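Local coordinates for protein Atp-dependent DNA ligase (Psychromonas sp., PDB 4D05) that probably seals breaks in DNA using ATP, passing through an enzyme-adenylate intermediate, and is a minimal bacterial ligase with a reduced DNA-binding surface, at residues A[27-36]-A[57-67]; A[90-98]-A[124-132]. All coordinates share one frame; numbering follows the deposited sequence.

Interaction 1: residues A[27-36]-A[57-67]. With AMP (adenosine monophosphate), chain H; SO4 (sulfate ion), chain G.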
loop_
_atom_site.group_PDB
_atom_site.type_symbol
_atom_site.label_atom_id
_atom_site.label_comp_id
_atom_site.label_asym_id
_atom_site.label_seq_id
_atom_site.Cartn_x
_atom_site.Cartn_y
_atom_site.Cartn_z
ATOM N N LEU A 27 -3.692 4.296 3.385
ATOM C CA LEU A 27 -4.215 3.840 4.678
ATOM C C LEU A 27 -4.160 2.313 4.752
ATOM O O LEU A 27 -4.469 1.627 3.791
ATOM C CB LEU A 27 -5.673 4.277 4.863
ATOM C CG LEU A 27 -5.941 5.766 4.781
ATOM C CD1 LEU A 27 -7.406 6.078 5.140
ATOM C CD2 LEU A 27 -4.983 6.537 5.680
ATOM N N ASP A 28 -3.745 1.806 5.909
ATOM C CA ASP A 28 -3.645 0.364 6.132
ATOM C C ASP A 28 -4.949 -0.090 6.789
ATOM O O ASP A 28 -5.050 -0.218 8.013
ATOM C CB ASP A 28 -2.475 0.072 7.055
ATOM C CG ASP A 28 -2.116 -1.411 7.111
ATOM O OD1 ASP A 28 -2.476 -2.211 6.227
ATOM O OD2 ASP A 28 -1.387 -1.758 8.042
ATOM N N GLY A 29 -5.936 -0.323 5.949
ATOM C CA GLY A 29 -7.236 -0.813 6.400
ATOM C C GLY A 29 -7.715 -1.976 5.574
ATOM O O GLY A 29 -6.921 -2.730 5.005
ATOM N N ILE A 30 -9.041 -2.126 5.509
ATOM C CA ILE A 30 -9.659 -3.161 4.721
ATOM C C ILE A 30 -10.435 -2.487 3.602
ATOM O O ILE A 30 -11.334 -1.685 3.871
ATOM C CB ILE A 30 -10.625 -4.003 5.589
ATOM C CG1 ILE A 30 -9.829 -4.838 6.598
ATOM C CG2 ILE A 30 -11.479 -4.927 4.728
ATOM C CD1 ILE A 30 -8.954 -5.911 5.971
ATOM N N ARG A 31 -10.080 -2.801 2.357
ATOM C CA ARG A 31 -10.755 -2.175 1.241
ATOM C C ARG A 31 -12.210 -2.607 1.177
ATOM O O ARG A 31 -12.525 -3.769 1.406
ATOM C CB ARG A 31 -10.076 -2.549 -0.064
ATOM C CG ARG A 31 -10.578 -1.705 -1.215
ATOM C CD ARG A 31 -9.819 -1.931 -2.493
ATOM N NE ARG A 31 -10.378 -1.119 -3.552
ATOM C CZ ARG A 31 -9.683 -0.584 -4.543
ATOM N NH1 ARG A 31 -8.403 -0.792 -4.651
ATOM N NH2 ARG A 31 -10.300 0.143 -5.433
ATOM N N ALA A 32 -13.095 -1.673 0.852
ATOM C CA ALA A 32 -14.512 -1.980 0.682
ATOM C C ALA A 32 -15.052 -1.204 -0.514
ATOM O O ALA A 32 -14.708 -0.045 -0.723
ATOM C CB ALA A 32 -15.305 -1.642 1.937
ATOM N N TYR A 33 -15.912 -1.867 -1.279
ATOM C CA TYR A 33 -16.625 -1.272 -2.378
ATOM C C TYR A 33 -18.082 -1.155 -1.965
ATOM O O TYR A 33 -18.737 -2.144 -1.620
ATOM C CB TYR A 33 -16.495 -2.172 -3.598
ATOM C CG TYR A 33 -17.333 -1.778 -4.780
ATOM C CD1 TYR A 33 -16.933 -0.797 -5.621
ATOM C CD2 TYR A 33 -18.502 -2.440 -5.079
ATOM C CE1 TYR A 33 -17.700 -0.450 -6.749
ATOM C CE2 TYR A 33 -19.263 -2.110 -6.179
ATOM C CZ TYR A 33 -18.867 -1.097 -6.992
ATOM O OH TYR A 33 -19.606 -0.737 -8.096
ATOM N N TRP A 34 -18.568 0.078 -1.978
ATOM C CA TRP A 34 -19.986 0.360 -1.735
ATOM C C TRP A 34 -20.711 0.409 -3.044
ATOM O O TRP A 34 -20.428 1.236 -3.906
ATOM C CB TRP A 34 -20.131 1.685 -1.004
ATOM C CG TRP A 34 -21.519 2.223 -0.873
ATOM C CD1 TRP A 34 -22.054 3.236 -1.595
ATOM C CD2 TRP A 34 -22.538 1.806 0.049
ATOM N NE1 TRP A 34 -23.339 3.491 -1.189
ATOM C CE2 TRP A 34 -23.663 2.630 -0.176
ATOM C CE3 TRP A 34 -22.608 0.836 1.042
ATOM C CZ2 TRP A 34 -24.837 2.494 0.546
ATOM C CZ3 TRP A 34 -23.766 0.710 1.761
ATOM C CH2 TRP A 34 -24.869 1.531 1.510
ATOM N N ASN A 35 -21.670 -0.510 -3.210
ATOM C CA ASN A 35 -22.327 -0.615 -4.483
ATOM C C ASN A 35 -23.623 0.179 -4.556
ATOM O O ASN A 35 -24.353 0.052 -5.538
ATOM C CB ASN A 35 -22.568 -2.080 -4.867
ATOM C CG ASN A 35 -23.598 -2.773 -3.994
ATOM O OD1 ASN A 35 -24.136 -2.191 -3.096
ATOM N ND2 ASN A 35 -23.875 -4.037 -4.295
ATOM N N GLY A 36 -23.911 0.955 -3.512
ATOM C CA GLY A 36 -25.150 1.695 -3.397
ATOM C C GLY A 36 -26.082 1.181 -2.320
ATOM O O GLY A 36 -26.977 1.891 -1.889
ATOM N N PHE A 57 -25.667 6.621 4.009
ATOM C CA PHE A 57 -24.815 6.670 2.821
ATOM C C PHE A 57 -25.642 6.971 1.574
ATOM O O PHE A 57 -26.782 6.498 1.436
ATOM C CB PHE A 57 -24.085 5.329 2.588
ATOM C CG PHE A 57 -22.960 5.030 3.564
ATOM C CD1 PHE A 57 -22.729 5.806 4.703
ATOM C CD2 PHE A 57 -22.140 3.957 3.310
ATOM C CE1 PHE A 57 -21.689 5.477 5.580
ATOM C CE2 PHE A 57 -21.117 3.599 4.157
ATOM C CZ PHE A 57 -20.869 4.368 5.309
ATOM N N PRO A 58 -25.082 7.743 0.652
ATOM C CA PRO A 58 -25.719 7.980 -0.647
ATOM C C PRO A 58 -25.657 6.713 -1.509
ATOM O O PRO A 58 -24.914 5.799 -1.178
ATOM C CB PRO A 58 -24.856 9.080 -1.256
ATOM C CG PRO A 58 -23.508 8.835 -0.686
ATOM C CD PRO A 58 -23.759 8.378 0.737
ATOM N N THR A 59 -26.453 6.643 -2.566
ATOM C CA THR A 59 -26.492 5.444 -3.378
ATOM C C THR A 59 -25.416 5.462 -4.469
ATOM O O THR A 59 -25.227 4.481 -5.191
ATOM C CB THR A 59 -27.893 5.138 -3.934
ATOM O OG1 THR A 59 -28.436 6.307 -4.523
ATOM C CG2 THR A 59 -28.830 4.694 -2.799
ATOM N N THR A 60 -24.682 6.571 -4.568
ATOM C CA THR A 60 -23.534 6.647 -5.474
ATOM C C THR A 60 -22.535 5.566 -5.066
ATOM O O THR A 60 -22.236 5.421 -3.884
ATOM C CB THR A 60 -22.862 8.005 -5.338
ATOM O OG1 THR A 60 -23.818 9.038 -5.630
ATOM C CG2 THR A 60 -21.686 8.128 -6.267
ATOM N N ALA A 61 -22.048 4.774 -6.014
ATOM C CA ALA A 61 -21.025 3.783 -5.679
ATOM C C ALA A 61 -19.743 4.463 -5.228
ATOM O O ALA A 61 -19.348 5.493 -5.770
ATOM C CB ALA A 61 -20.753 2.895 -6.858
HETATM N N MSE A 62 -19.110 3.876 -4.221
HETATM C CA MSE A 62 -17.907 4.446 -3.633
HETATM C C MSE A 62 -16.846 3.377 -3.332
HETATM O O MSE A 62 -17.175 2.270 -2.931
HETATM C CB MSE A 62 -18.241 5.193 -2.297
HETATM C CG MSE A 62 -19.297 6.346 -2.485
HETATM SE SE MSE A 62 -19.648 7.273 -0.816
HETATM C CE MSE A 62 -20.816 5.918 -0.036
ATOM N N ASP A 63 -15.579 3.742 -3.511
ATOM C CA ASP A 63 -14.433 2.907 -3.158
ATOM C C ASP A 63 -13.726 3.539 -1.975
ATOM O O ASP A 63 -13.465 4.707 -2.007
ATOM C CB ASP A 63 -13.459 2.889 -4.312
ATOM C CG ASP A 63 -13.330 1.564 -4.938
ATOM O OD1 ASP A 63 -14.320 1.065 -5.496
ATOM O OD2 ASP A 63 -12.211 1.024 -4.916
ATOM N N GLY A 64 -13.422 2.763 -0.933
ATOM C CA GLY A 64 -12.766 3.310 0.235
ATOM C C GLY A 64 -12.093 2.256 1.078
ATOM O O GLY A 64 -12.038 1.067 0.714
ATOM N N GLU A 65 -11.556 2.724 2.189
ATOM C CA GLU A 65 -10.889 1.837 3.151
ATOM C C GLU A 65 -11.681 1.878 4.461
ATOM O O GLU A 65 -11.933 2.973 4.984
ATOM C CB GLU A 65 -9.482 2.356 3.473
ATOM C CG GLU A 65 -8.438 2.068 2.448
ATOM C CD GLU A 65 -8.019 0.612 2.297
ATOM O OE1 GLU A 65 -7.728 -0.113 3.292
ATOM O OE2 GLU A 65 -7.827 0.235 1.141
ATOM N N LEU A 66 -12.063 0.718 4.994
ATOM C CA LEU A 66 -12.565 0.666 6.364
ATOM C C LEU A 66 -11.325 0.825 7.240
ATOM O O LEU A 66 -10.360 0.048 7.122
ATOM C CB LEU A 66 -13.277 -0.652 6.630
ATOM C CG LEU A 66 -14.487 -0.920 5.731
ATOM C CD1 LEU A 66 -14.999 -2.331 5.908
ATOM C CD2 LEU A 66 -15.606 0.069 6.020
ATOM N N TRP A 67 -11.346 1.814 8.124
ATOM C CA TRP A 67 -10.145 2.185 8.854
ATOM C C TRP A 67 -10.514 2.918 10.126
ATOM O O TRP A 67 -11.512 3.652 10.190
ATOM C CB TRP A 67 -9.337 3.091 7.940
ATOM C CG TRP A 67 -8.000 3.627 8.400
ATOM C CD1 TRP A 67 -6.772 3.005 8.311
ATOM C CD2 TRP A 67 -7.739 4.954 8.888
ATOM N NE1 TRP A 67 -5.769 3.886 8.731
ATOM C CE2 TRP A 67 -6.346 5.082 9.061
ATOM C CE3 TRP A 67 -8.548 6.047 9.160
ATOM C CZ2 TRP A 67 -5.762 6.260 9.542
ATOM C CZ3 TRP A 67 -7.960 7.214 9.630
ATOM C CH2 TRP A 67 -6.583 7.306 9.797
HETATM P P AMP H . -0.628 -1.177 -0.175
HETATM O O1P AMP H . 0.439 -1.720 -1.082
HETATM O O2P AMP H . -1.203 -1.919 1.018
HETATM O "O5'" AMP H . -1.779 -0.621 -1.116
HETATM C "C5'" AMP H . -2.801 0.065 -0.431
HETATM C "C4'" AMP H . -4.097 -0.457 -0.971
HETATM O "O4'" AMP H . -5.196 0.206 -0.384
HETATM C "C3'" AMP H . -4.106 -0.185 -2.437
HETATM O "O3'" AMP H . -4.606 -1.399 -3.020
HETATM C "C2'" AMP H . -5.069 0.956 -2.599
HETATM O "O2'" AMP H . -5.731 0.544 -3.797
HETATM C "C1'" AMP H . -5.880 1.069 -1.274
HETATM N N9 AMP H . -5.716 2.421 -0.639
HETATM C C8 AMP H . -5.379 2.771 0.635
HETATM N N7 AMP H . -5.293 4.114 0.808
HETATM C C5 AMP H . -5.645 4.637 -0.389
HETATM C C6 AMP H . -5.720 5.992 -0.942
HETATM N N6 AMP H . -5.464 7.046 -0.153
HETATM N N1 AMP H . -6.102 6.095 -2.220
HETATM C C2 AMP H . -6.310 5.044 -3.025
HETATM N N3 AMP H . -6.245 3.790 -2.612
HETATM C C4 AMP H . -5.914 3.537 -1.323
HETATM S S SO4 G . -22.727 6.693 -9.730
HETATM O O1 SO4 G . -23.624 7.782 -9.272
HETATM O O2 SO4 G . -23.244 6.287 -11.058
HETATM O O3 SO4 G . -21.313 7.246 -9.898
HETATM O O4 SO4 G . -22.796 5.512 -8.786
HETATM O O HOH W 1 -2.883 3.416 8.134
#
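Trp34 holds CG anti to its backbone N (chi1 171°), carrying the indole across to 57-62, and selenomethionine Met62, bent at its last torsion (-78°), curls its methyl over that ring, with CE 3.3 Å from Trp34 CD1. Phe57 turns its edge to the indole face in a T-shaped pair, and Trp34 NE1 donates to Pro58 O at 2.8 Å. Tryptophan suits this place because it offers a broad apolar face and one N-H. Antiparallel strands 30-34 and 62-67 are joined by six backbone bonds, between Ile30 and Leu66, Ala32 and Gly64, and Trp34 and Met62. Toward the nucleotide, Leu27 packs CB over the five-membered ring of Trp67 as a CH-pi contact. Leu27 to Gly29 follow Lys26 in the KxDG nucleotidyltransferase motif. Glu65, bent at its second torsion, puts OE2 3.0 Å from AMP O4', while Gly29 N gives OE1 a weak bond. Arg31 NH1 lies 3.1 Å from AMP O2'. Leu27 N donates to AMP N7 at 3.0 Å, almost straight (175°). A main-chain N-H thus reads a ring nitrogen common to all standard purines, so this bond alone cannot tell adenine from guanine.

Interaction 2: residues A[90-98]-A[124-132]; sequences WKQIKFMIF and PYLQMIEQQ. With AMP (adenosine monophosphate), chain H.
Phe95 and Ile97 meet Leu126 and Met128 on one face of a parallel strand pair, the two ends of a beta-alpha-beta crossover whose helix, 107-121, covers that face. Four backbone bonds tie the strands in the usual parallel pattern: Tyr125 O accepts from Phe95 N, Phe95 O from Gln127 N, Gln127 O from Ile97 N, and Ile97 O from Ile129 N. The helix-covered face is the tightly packed part. Leu126 CD1 touches two neighbours at once, 3.7 Å from both Phe95 CD2 and Ile97 CG2. Ile97 has CG1 between its backbone N and carbonyl carbon (chi1 67°), a setting that turns CG2 toward Leu126 and CG1 toward Met128. Ile97, Leu126 and Met128 pack in turn on Val118, Thr121 and Met114 of the helix, and bulky apolar chains suit such a covered layer.

The other face is looser and partly open to solvent. Here Gln127 OE1 lies against the aliphatic stem of Lys94, 3.5 Å from CD, while Lys94 NZ is hydrogen-bonded to Ile68 O. Selenomethionine Met96 bends back so that SE lies 3.9 Å from Gln127 CB; long, flexible chains suit a partly exposed face, where lysine and glutamine can lay their aliphatic stems along the strands. Packing tightens again at the nucleotide. Ile129 CG1 reaches 3.7 Å from Met96 CB, and its CD1 meets the edge of the Phe98 ring. Phe98, an aromatic well matched to a flat base, lays one face against the adenine, with AMP N3 over the ring centre. Beyond it a water donates to Ile97 O and to Ile129 O and accepts from Gln131 NE2, 2.9 Å away.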
loop_
_atom_site.group_PDB
_atom_site.type_symbol
_atom_site.label_atom_id
_atom_site.label_comp_id
_atom_site.label_asym_id
_atom_site.label_seq_id
_atom_site.Cartn_x
_atom_site.Cartn_y
_atom_site.Cartn_z
ATOM N N TRP A 90 -18.337 -1.724 15.069
ATOM C CA TRP A 90 -18.269 -0.888 13.871
ATOM C C TRP A 90 -18.344 0.607 14.184
ATOM O O TRP A 90 -18.015 1.430 13.352
ATOM C CB TRP A 90 -19.358 -1.279 12.844
ATOM C CG TRP A 90 -19.123 -2.547 12.078
ATOM C CD1 TRP A 90 -19.240 -3.840 12.549
ATOM C CD2 TRP A 90 -18.744 -2.662 10.705
ATOM N NE1 TRP A 90 -18.974 -4.737 11.551
ATOM C CE2 TRP A 90 -18.641 -4.040 10.410
ATOM C CE3 TRP A 90 -18.469 -1.733 9.696
ATOM C CZ2 TRP A 90 -18.291 -4.504 9.150
ATOM C CZ3 TRP A 90 -18.112 -2.195 8.443
ATOM C CH2 TRP A 90 -18.032 -3.566 8.180
ATOM N N LYS A 91 -18.768 0.977 15.385
ATOM C CA LYS A 91 -18.902 2.402 15.696
ATOM C C LYS A 91 -17.588 3.185 15.604
ATOM O O LYS A 91 -17.595 4.401 15.380
ATOM C CB LYS A 91 -19.537 2.566 17.086
ATOM C CG LYS A 91 -18.627 2.227 18.241
ATOM C CD LYS A 91 -19.400 2.042 19.530
ATOM C CE LYS A 91 -18.448 1.691 20.657
ATOM N NZ LYS A 91 -19.120 1.555 21.949
ATOM N N GLN A 92 -16.463 2.498 15.774
ATOM C CA GLN A 92 -15.166 3.164 15.687
ATOM C C GLN A 92 -14.582 3.188 14.278
ATOM O O GLN A 92 -13.549 3.830 14.042
ATOM C CB GLN A 92 -14.186 2.508 16.613
ATOM C CG GLN A 92 -13.829 1.129 16.255
ATOM C CD GLN A 92 -13.256 0.400 17.470
ATOM O OE1 GLN A 92 -12.218 0.815 18.054
ATOM N NE2 GLN A 92 -13.940 -0.682 17.876
ATOM N N ILE A 93 -15.213 2.467 13.359
ATOM C CA ILE A 93 -14.765 2.415 11.967
ATOM C C ILE A 93 -15.260 3.626 11.152
ATOM O O ILE A 93 -16.348 4.125 11.367
ATOM C CB ILE A 93 -15.226 1.084 11.305
ATOM C CG1 ILE A 93 -14.624 -0.088 12.065
ATOM C CG2 ILE A 93 -14.824 1.030 9.858
ATOM C CD1 ILE A 93 -14.963 -1.428 11.479
ATOM N N LYS A 94 -14.427 4.101 10.242
ATOM C CA LYS A 94 -14.828 5.060 9.238
ATOM C C LYS A 94 -14.580 4.418 7.880
ATOM O O LYS A 94 -13.539 3.762 7.659
ATOM C CB LYS A 94 -14.000 6.353 9.328
ATOM C CG LYS A 94 -14.192 7.069 10.644
ATOM C CD LYS A 94 -13.024 7.919 11.056
ATOM C CE LYS A 94 -11.812 7.055 11.424
ATOM N NZ LYS A 94 -10.809 7.886 12.099
ATOM N N PHE A 95 -15.549 4.591 6.981
ATOM C CA PHE A 95 -15.380 4.296 5.559
ATOM C C PHE A 95 -14.749 5.522 4.932
ATOM O O PHE A 95 -15.403 6.575 4.772
ATOM C CB PHE A 95 -16.732 3.950 4.924
ATOM C CG PHE A 95 -16.663 3.455 3.485
ATOM C CD1 PHE A 95 -15.677 2.593 3.048
ATOM C CD2 PHE A 95 -17.624 3.852 2.577
ATOM C CE1 PHE A 95 -15.653 2.138 1.723
ATOM C CE2 PHE A 95 -17.610 3.394 1.279
ATOM C CZ PHE A 95 -16.605 2.552 0.837
HETATM N N MSE A 96 -13.453 5.404 4.664
HETATM C CA MSE A 96 -12.627 6.488 4.163
HETATM C C MSE A 96 -12.544 6.376 2.665
HETATM O O MSE A 96 -11.855 5.502 2.133
HETATM C CB MSE A 96 -11.193 6.362 4.752
HETATM C CG MSE A 96 -11.118 6.332 6.275
HETATM SE SE MSE A 96 -11.554 7.949 7.215
HETATM C CE MSE A 96 -10.137 9.072 6.483
ATOM N N ILE A 97 -13.260 7.255 1.960
ATOM C CA ILE A 97 -13.402 7.071 0.524
ATOM C C ILE A 97 -12.312 7.724 -0.285
ATOM O O ILE A 97 -11.814 8.803 0.069
ATOM C CB ILE A 97 -14.803 7.467 0.053
ATOM C CG1 ILE A 97 -15.056 8.969 0.203
ATOM C CG2 ILE A 97 -15.834 6.620 0.831
ATOM C CD1 ILE A 97 -16.371 9.442 -0.459
ATOM N N PHE A 98 -11.993 7.074 -1.400
ATOM C CA PHE A 98 -10.978 7.573 -2.293
ATOM C C PHE A 98 -11.386 7.513 -3.781
ATOM O O PHE A 98 -10.649 8.011 -4.614
ATOM C CB PHE A 98 -9.613 6.868 -2.036
ATOM C CG PHE A 98 -9.655 5.366 -2.136
ATOM C CD1 PHE A 98 -9.778 4.753 -3.349
ATOM C CD2 PHE A 98 -9.524 4.566 -1.022
ATOM C CE1 PHE A 98 -9.803 3.363 -3.454
ATOM C CE2 PHE A 98 -9.535 3.171 -1.144
ATOM C CZ PHE A 98 -9.668 2.594 -2.366
ATOM N N PRO A 124 -20.467 10.376 11.073
ATOM C CA PRO A 124 -19.144 9.977 11.546
ATOM C C PRO A 124 -18.566 8.797 10.771
ATOM O O PRO A 124 -17.337 8.630 10.744
ATOM C CB PRO A 124 -19.403 9.581 13.010
ATOM C CG PRO A 124 -20.828 9.138 13.023
ATOM C CD PRO A 124 -21.504 10.108 12.088
ATOM N N TYR A 125 -19.419 8.000 10.132
ATOM C CA TYR A 125 -18.975 6.737 9.538
ATOM C C TYR A 125 -18.493 6.896 8.094
ATOM O O TYR A 125 -17.961 5.954 7.520
ATOM C CB TYR A 125 -20.104 5.708 9.591
ATOM C CG TYR A 125 -20.781 5.621 10.918
ATOM C CD1 TYR A 125 -20.059 5.359 12.077
ATOM C CD2 TYR A 125 -22.156 5.811 11.023
ATOM C CE1 TYR A 125 -20.697 5.302 13.319
ATOM C CE2 TYR A 125 -22.794 5.760 12.240
ATOM C CZ TYR A 125 -22.063 5.505 13.387
ATOM O OH TYR A 125 -22.689 5.459 14.608
ATOM N N LEU A 126 -18.656 8.091 7.519
ATOM C CA LEU A 126 -18.280 8.326 6.112
ATOM C C LEU A 126 -17.441 9.581 6.021
ATOM O O LEU A 126 -17.883 10.687 6.388
ATOM C CB LEU A 126 -19.506 8.465 5.193
ATOM C CG LEU A 126 -19.226 8.664 3.700
ATOM C CD1 LEU A 126 -18.655 7.385 3.092
ATOM C CD2 LEU A 126 -20.480 9.071 2.937
ATOM N N GLN A 127 -16.202 9.403 5.579
ATOM C CA GLN A 127 -15.243 10.511 5.521
ATOM C C GLN A 127 -14.385 10.432 4.250
ATOM O O GLN A 127 -14.289 9.373 3.675
ATOM C CB GLN A 127 -14.435 10.566 6.833
ATOM C CG GLN A 127 -15.112 11.651 7.706
ATOM C CD GLN A 127 -15.460 11.306 9.122
ATOM O OE1 GLN A 127 -14.614 10.835 9.911
ATOM N NE2 GLN A 127 -16.705 11.615 9.503
HETATM N N MSE A 128 -13.868 11.571 3.768
HETATM C CA MSE A 128 -13.068 11.587 2.528
HETATM C C MSE A 128 -11.597 11.590 2.920
HETATM O O MSE A 128 -11.203 12.340 3.807
HETATM C CB MSE A 128 -13.382 12.820 1.657
HETATM C CG MSE A 128 -13.153 12.576 0.155
HETATM SE SE MSE A 128 -12.975 13.998 -0.971
HETATM C CE MSE A 128 -11.673 15.147 -0.090
ATOM N N ILE A 129 -10.804 10.744 2.281
ATOM C CA ILE A 129 -9.365 10.832 2.434
ATOM C C ILE A 129 -8.915 12.162 1.817
ATOM O O ILE A 129 -9.284 12.490 0.709
ATOM C CB ILE A 129 -8.671 9.633 1.770
ATOM C CG1 ILE A 129 -9.146 8.338 2.452
ATOM C CG2 ILE A 129 -7.174 9.776 1.890
ATOM C CD1 ILE A 129 -8.628 7.058 1.837
ATOM N N GLU A 130 -8.119 12.931 2.546
ATOM C CA GLU A 130 -7.611 14.202 2.029
ATOM C C GLU A 130 -6.772 14.018 0.757
ATOM O O GLU A 130 -5.938 13.111 0.672
ATOM C CB GLU A 130 -6.784 14.907 3.116
ATOM C CG GLU A 130 -6.258 16.280 2.711
ATOM C CD GLU A 130 -5.269 16.896 3.716
ATOM O OE1 GLU A 130 -4.927 16.260 4.753
ATOM O OE2 GLU A 130 -4.827 18.041 3.453
ATOM N N GLN A 131 -7.008 14.885 -0.227
ATOM C CA GLN A 131 -6.318 14.861 -1.507
ATOM C C GLN A 131 -5.657 16.228 -1.681
ATOM O O GLN A 131 -6.332 17.288 -1.619
ATOM C CB GLN A 131 -7.313 14.616 -2.657
ATOM C CG GLN A 131 -8.100 13.262 -2.606
ATOM C CD GLN A 131 -7.228 12.083 -3.011
ATOM O OE1 GLN A 131 -6.146 12.257 -3.569
ATOM N NE2 GLN A 131 -7.726 10.865 -2.770
ATOM N N GLN A 132 -4.332 16.217 -1.856
ATOM C CA GLN A 132 -3.593 17.474 -1.959
ATOM C C GLN A 132 -2.650 17.496 -3.145
ATOM O O GLN A 132 -2.231 16.473 -3.649
ATOM C CB GLN A 132 -2.822 17.775 -0.664
ATOM C CG GLN A 132 -1.783 16.736 -0.258
ATOM C CD GLN A 132 -1.211 16.990 1.163
ATOM O OE1 GLN A 132 -0.493 17.965 1.391
ATOM N NE2 GLN A 132 -1.528 16.111 2.105
HETATM P P AMP H . -0.628 -1.177 -0.175
HETATM O O1P AMP H . 0.439 -1.720 -1.082
HETATM O O2P AMP H . -1.203 -1.919 1.018
HETATM O "O5'" AMP H . -1.779 -0.621 -1.116
HETATM C "C5'" AMP H . -2.801 0.065 -0.431
HETATM C "C4'" AMP H . -4.097 -0.457 -0.971
HETATM O "O4'" AMP H . -5.196 0.206 -0.384
HETATM C "C3'" AMP H . -4.106 -0.185 -2.437
HETATM O "O3'" AMP H . -4.606 -1.399 -3.020
HETATM C "C2'" AMP H . -5.069 0.956 -2.599
HETATM O "O2'" AMP H . -5.731 0.544 -3.797
HETATM C "C1'" AMP H . -5.880 1.069 -1.274
HETATM N N9 AMP H . -5.716 2.421 -0.639
HETATM C C8 AMP H . -5.379 2.771 0.635
HETATM N N7 AMP H . -5.293 4.114 0.808
HETATM C C5 AMP H . -5.645 4.637 -0.389
HETATM C C6 AMP H . -5.720 5.992 -0.942
HETATM N N6 AMP H . -5.464 7.046 -0.153
HETATM N N1 AMP H . -6.102 6.095 -2.220
HETATM C C2 AMP H . -6.310 5.044 -3.025
HETATM N N3 AMP H . -6.245 3.790 -2.612
HETATM C C4 AMP H . -5.914 3.537 -1.323
HETATM O O HOH W 2 -10.194 10.862 -1.273
#

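Overall arrangement
The two interactions follow one another along the chain, interaction 1 closing before interaction 2 opens, and their centres lie about 8 Å apart. Both belong to one mixed five-stranded sheet of the ligase domain, in which 62-67 is the antiparallel neighbour of 94-99, so that four consecutive strands across it run 30-34, 62-67, 94-99, 126-128. The two join through probable backbone hydrogen bonds, Glu65 N to Met96 O and Phe98 N to Asp63 O, and through Phe95 packing on Ala32 and Gly64. Both reach the same AMP: 27-36 and 57-67 touch base and ribose, 90-98 and 124-132 the adenine. The sheet and the loops at its strand ends thus supply one part of the nucleotide pocket.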